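YaeQ family protein (PDB 2OT9) is of unknown function, but belongs to the YaeQ family, whose place in the PDDEXK clan is consistent with a nuclease-like fold. Local coordinates at residues 43-48 against 159-164; 81-86 against 93-98. All coordinates share one frame; numbering follows the deposited sequence.

Contact 1 (43-48 against 159-164)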
# COMPACT_ATOMS: atom_id res chain seq x y z
N ARG A 43 -2.01 2.31 -2.70
CA ARG A 43 -0.59 2.69 -2.49
C ARG A 43 -0.43 3.78 -1.42
O ARG A 43 0.51 3.74 -0.61
CB ARG A 43 0.06 3.15 -3.79
CG ARG A 43 0.26 2.03 -4.79
CD ARG A 43 1.49 2.28 -5.66
NE ARG A 43 1.33 3.45 -6.53
CZ ARG A 43 2.33 4.04 -7.18
NH1 ARG A 43 2.07 5.10 -7.95
NH2 ARG A 43 3.58 3.59 -7.06
N LEU A 44 -1.32 4.77 -1.42
CA LEU A 44 -1.28 5.85 -0.40
C LEU A 44 -1.58 5.33 1.01
O LEU A 44 -0.95 5.76 2.00
CB LEU A 44 -2.27 6.98 -0.73
CG LEU A 44 -2.16 7.65 -2.10
CD1 LEU A 44 -3.19 8.80 -2.21
CD2 LEU A 44 -0.77 8.15 -2.37
N LEU A 45 -2.54 4.41 1.12
CA LEU A 45 -2.82 3.78 2.42
C LEU A 45 -1.60 3.01 2.90
O LEU A 45 -1.25 3.08 4.07
CB LEU A 45 -4.01 2.81 2.30
CG LEU A 45 -5.40 3.44 2.20
CD1 LEU A 45 -6.44 2.36 1.86
CD2 LEU A 45 -5.75 4.17 3.50
N ALA A 46 -0.96 2.25 2.00
CA ALA A 46 0.26 1.49 2.36
C ALA A 46 1.37 2.42 2.85
O ALA A 46 2.09 2.11 3.80
CB ALA A 46 0.76 0.67 1.14
N TYR A 47 1.55 3.54 2.16
CA TYR A 47 2.53 4.54 2.55
C TYR A 47 2.33 5.01 4.00
O TYR A 47 3.29 5.07 4.77
CB TYR A 47 2.50 5.75 1.59
CG TYR A 47 3.62 6.73 1.84
CD1 TYR A 47 4.92 6.47 1.40
CD2 TYR A 47 3.39 7.90 2.56
CE1 TYR A 47 5.95 7.35 1.66
CE2 TYR A 47 4.42 8.80 2.83
CZ TYR A 47 5.70 8.51 2.37
OH TYR A 47 6.72 9.38 2.63
N ALA A 48 1.08 5.36 4.35
CA ALA A 48 0.75 5.81 5.71
C ALA A 48 0.94 4.66 6.71
O ALA A 48 1.51 4.84 7.80
CB ALA A 48 -0.68 6.35 5.77
N VAL A 159 -7.27 2.16 10.53
CA VAL A 159 -6.83 3.37 9.87
C VAL A 159 -8.05 4.28 9.68
O VAL A 159 -9.06 3.87 9.10
CB VAL A 159 -6.12 3.02 8.52
CG1 VAL A 159 -5.57 4.27 7.83
CG2 VAL A 159 -4.98 2.03 8.76
N PHE A 160 -7.96 5.50 10.20
CA PHE A 160 -9.00 6.48 10.00
C PHE A 160 -8.45 7.57 9.11
O PHE A 160 -7.52 8.29 9.51
CB PHE A 160 -9.46 7.09 11.34
CG PHE A 160 -9.98 6.07 12.32
CD1 PHE A 160 -11.32 5.71 12.31
CD2 PHE A 160 -9.12 5.47 13.23
CE1 PHE A 160 -11.81 4.76 13.23
CE2 PHE A 160 -9.60 4.53 14.15
CZ PHE A 160 -10.95 4.18 14.14
N VAL A 161 -9.02 7.71 7.92
CA VAL A 161 -8.57 8.72 6.99
C VAL A 161 -9.60 9.84 6.91
O VAL A 161 -10.77 9.60 6.59
CB VAL A 161 -8.36 8.12 5.57
CG1 VAL A 161 -7.89 9.21 4.58
CG2 VAL A 161 -7.41 6.93 5.61
N THR A 162 -9.17 11.08 7.19
CA THR A 162 -10.03 12.23 7.01
C THR A 162 -9.63 12.95 5.73
O THR A 162 -8.47 13.37 5.56
CB THR A 162 -9.97 13.22 8.22
OG1 THR A 162 -10.24 12.50 9.43
CG2 THR A 162 -11.02 14.33 8.07
N ASP A 163 -10.58 13.09 4.81
CA ASP A 163 -10.34 13.87 3.61
C ASP A 163 -11.42 14.95 3.47
O ASP A 163 -12.12 15.26 4.44
CB ASP A 163 -10.27 12.96 2.38
CG ASP A 163 -11.60 12.27 2.06
OD1 ASP A 163 -12.67 12.66 2.60
OD2 ASP A 163 -11.57 11.34 1.23
N ASP A 164 -11.58 15.48 2.26
CA ASP A 164 -12.55 16.54 1.98
C ASP A 164 -14.04 16.11 2.14
O ASP A 164 -14.93 16.94 2.19
CB ASP A 164 -12.30 17.07 0.56
CG ASP A 164 -12.53 16.00 -0.53
OD1 ASP A 164 -12.04 14.88 -0.38
OD2 ASP A 164 -13.21 16.29 -1.53
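Leu45 meets Val159 and Val161 through methyl groups alone, and neither segment brings a ring, amide or carboxylate into the contact. Within 43-48 the one ring, that of Tyr47, takes no part and meets the ring of Phe57, with the two planes at about 20°. The contact is helix-on-sheet packing within the mixed alpha/beta fold: residues 43-48 lie on helix 37-49, and residues 159-163 belong to strand 158-163. That strand runs antiparallel to both of its neighbours, 147-155 and 166-174. The interface is small, with 83 Å² buried, and wholly apolar. It rests on one branch of one leucine. With chi1 at -75°, Leu45 CG stands anti to the carbonyl carbon, and CD2 is the branch that reaches the strand. Leu45 CD2 lies 3.9 Å from Val161 CG2 and 4.3 Å from Val159 CG1. The Leu45 and Val161 side chains cross at a slant. Ala48 CB also points toward the strand but stays 5.7 Å from Val159 CG1. Val159 and Val161 are two positions apart, so both face the helix. Val159 also touches Val152 and Val170 on the flanking strands, and Val161 touches Trp150. Through Leu44 the helix also meets strands 6-16, 21-31 and 147-155. All three touching residues are buried. The two valines have nearly the same chi1 but offer different branches: Val159 uses CG1, anti to its backbone N, while Val161 uses CG2, beside its backbone N.

Contact 2 (81-86 against 93-98); sequences WIEVGQ and TWCSRR. With SRT (S,R meso-tartaric acid), chain C.
Trp81 is the centre of this contact, with Cys95 over one face of its ring and Arg98 at the far end of the indole. The segments join strand 78-84 to helix 89-96 in a beta-alpha-beta unit completed by strand 101-106. The tight part is Cys95 on Trp81. Cys95 CB sits 3.7 Å from the centroid of the five-membered ring, 23° off its normal, in a CH-pi contact. Its sulfur reaches the six-membered side, with Cys95 SG 3.4 Å from Trp81 CZ2. This is a sulfur-aromatic contact, oblique to the five-membered ring. The indole nitrogen is used too: Trp81 NE1 donates to Glu83 OE2 at 3.0 Å, from above the carboxylate plane. Glu83 OE2 also forms a salt bridge with Arg91, and OE1 accepts from Ala68 N, so this buried carboxylate is held at both oxygens. The outer side is looser. Arg98 is exposed, its chain bends at chi3, and its guanidinium is turned 58° from the indole plane. Trp81 CZ3 lies over the centre of the guanidinium face, and Arg98 NH2 comes within 3.4 Å of Trp81 CH2. The same NH2 donates to Asp65 O. Beyond the strand end, residues 84-86 line the meso-tartrate pocket, and Arg39 adds a further bond to the ligand. Tartrate O3 donates to Val84 O. Gly85 has backbone angles that call for glycine, and its CA lies 3.4 Å from tartrate O1. Gln86 N donates to tartrate O1 at 2.7 Å, almost straight at 172°.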
# COMPACT_ATOMS: atom_id res chain seq x y z
N TRP A 81 9.36 -4.80 0.98
CA TRP A 81 8.84 -4.84 -0.38
C TRP A 81 7.32 -4.86 -0.31
O TRP A 81 6.74 -5.82 0.19
CB TRP A 81 9.35 -6.12 -1.08
CG TRP A 81 9.01 -6.24 -2.55
CD1 TRP A 81 7.80 -6.58 -3.09
CD2 TRP A 81 9.92 -6.08 -3.65
NE1 TRP A 81 7.89 -6.62 -4.47
CE2 TRP A 81 9.18 -6.32 -4.84
CE3 TRP A 81 11.28 -5.77 -3.76
CZ2 TRP A 81 9.75 -6.23 -6.11
CZ3 TRP A 81 11.85 -5.68 -5.03
CH2 TRP A 81 11.08 -5.90 -6.19
N ILE A 82 6.67 -3.80 -0.80
CA ILE A 82 5.21 -3.70 -0.70
C ILE A 82 4.53 -3.74 -2.05
O ILE A 82 4.78 -2.89 -2.91
CB ILE A 82 4.79 -2.42 0.05
CG1 ILE A 82 5.60 -2.28 1.34
CG2 ILE A 82 3.27 -2.43 0.33
CD1 ILE A 82 5.30 -1.01 2.18
N GLU A 83 3.62 -4.69 -2.23
CA GLU A 83 2.78 -4.70 -3.43
C GLU A 83 1.35 -4.32 -3.10
O GLU A 83 0.94 -4.34 -1.93
CB GLU A 83 2.79 -6.08 -4.09
CG GLU A 83 4.17 -6.53 -4.60
CD GLU A 83 4.68 -5.74 -5.83
OE1 GLU A 83 4.12 -4.67 -6.21
OE2 GLU A 83 5.69 -6.19 -6.40
N VAL A 84 0.58 -3.98 -4.13
CA VAL A 84 -0.86 -3.75 -3.98
C VAL A 84 -1.60 -4.53 -5.07
O VAL A 84 -1.04 -4.80 -6.13
CB VAL A 84 -1.25 -2.23 -4.00
CG1 VAL A 84 -0.43 -1.43 -2.95
CG2 VAL A 84 -1.06 -1.63 -5.38
N GLY A 85 -2.84 -4.90 -4.80
CA GLY A 85 -3.66 -5.57 -5.82
C GLY A 85 -3.62 -7.08 -5.68
O GLY A 85 -3.71 -7.60 -4.56
N GLN A 86 -3.45 -7.78 -6.80
CA GLN A 86 -3.56 -9.23 -6.82
C GLN A 86 -2.37 -9.89 -7.53
O GLN A 86 -2.56 -10.57 -8.54
CB GLN A 86 -4.90 -9.64 -7.47
CG GLN A 86 -6.13 -9.18 -6.66
CD GLN A 86 -7.45 -9.57 -7.28
OE1 GLN A 86 -7.53 -10.47 -8.11
NE2 GLN A 86 -8.51 -8.87 -6.88
N THR A 93 6.67 -15.14 -4.37
CA THR A 93 7.79 -16.01 -4.03
C THR A 93 9.13 -15.36 -4.38
O THR A 93 10.03 -15.27 -3.52
CB THR A 93 7.70 -17.39 -4.72
OG1 THR A 93 6.48 -18.02 -4.33
CG2 THR A 93 8.90 -18.29 -4.35
N TRP A 94 9.24 -14.89 -5.61
CA TRP A 94 10.50 -14.33 -6.08
C TRP A 94 10.85 -12.96 -5.49
O TRP A 94 12.02 -12.72 -5.19
CB TRP A 94 10.55 -14.30 -7.60
CG TRP A 94 10.75 -15.71 -8.16
CD1 TRP A 94 11.56 -16.69 -7.65
CD2 TRP A 94 10.13 -16.25 -9.32
NE1 TRP A 94 11.48 -17.83 -8.45
CE2 TRP A 94 10.59 -17.59 -9.46
CE3 TRP A 94 9.19 -15.76 -10.24
CZ2 TRP A 94 10.17 -18.42 -10.50
CZ3 TRP A 94 8.78 -16.60 -11.27
CH2 TRP A 94 9.26 -17.90 -11.38
N CYS A 95 9.86 -12.10 -5.33
CA CYS A 95 10.10 -10.82 -4.68
C CYS A 95 10.52 -11.01 -3.23
O CYS A 95 11.45 -10.35 -2.78
CB CYS A 95 8.89 -9.89 -4.80
SG CYS A 95 8.56 -9.36 -6.52
N SER A 96 9.86 -11.92 -2.51
CA SER A 96 10.13 -12.15 -1.08
C SER A 96 11.56 -12.56 -0.80
O SER A 96 12.07 -12.32 0.30
CB SER A 96 9.18 -13.19 -0.49
OG SER A 96 9.47 -14.48 -0.99
N ARG A 97 12.20 -13.18 -1.80
CA ARG A 97 13.60 -13.53 -1.73
C ARG A 97 14.51 -12.30 -1.79
O ARG A 97 15.66 -12.38 -1.37
CB ARG A 97 13.95 -14.51 -2.87
CG ARG A 97 13.19 -15.82 -2.76
CD ARG A 97 13.56 -16.81 -3.85
NE ARG A 97 12.76 -18.02 -3.69
CZ ARG A 97 12.68 -19.01 -4.58
NH1 ARG A 97 13.35 -18.94 -5.73
NH2 ARG A 97 11.92 -20.06 -4.32
N ARG A 98 14.00 -11.20 -2.31
CA ARG A 98 14.76 -9.95 -2.49
C ARG A 98 14.75 -9.03 -1.25
O ARG A 98 15.50 -8.05 -1.22
CB ARG A 98 14.25 -9.17 -3.72
CG ARG A 98 14.76 -9.67 -5.08
CD ARG A 98 14.22 -8.85 -6.27
NE ARG A 98 14.88 -7.55 -6.44
CZ ARG A 98 14.56 -6.64 -7.36
NH1 ARG A 98 15.22 -5.49 -7.42
NH2 ARG A 98 13.58 -6.86 -8.23
O1 SRT C . -2.71 -6.37 -8.96
O11 SRT C . -1.98 -7.60 -10.60
C1 SRT C . -1.89 -6.60 -9.87
C2 SRT C . -0.77 -5.61 -10.02
O2 SRT C . -0.56 -5.09 -11.34
C3 SRT C . 0.47 -6.28 -9.47
O3 SRT C . 0.34 -6.12 -8.05
C4 SRT C . 1.74 -5.68 -10.01
O4 SRT C . 1.89 -4.43 -10.12
O41 SRT C . 2.65 -6.47 -10.34

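Both contacts pack a helix on the same large sheet, but on opposite sides of the chain's centre, with their own centres about 21 Å apart. Contact 1 is wholly buried and wholly apolar. Contact 2 buries more, 209 Å² against 83 Å², and mixes aromatic, sulfur and charged groups, running from a buried indole out to an exposed arginine and, at the strand end, to bound tartrate. Helix 37-49 links the two: Ala46 CB lies 4.1 Å from Ile82 CG2, and Arg43 CG lies 3.9 Å from Val84 CG2. Contact 1 joins parts distant in sequence, while contact 2 joins neighbouring elements of one beta-alpha-beta unit.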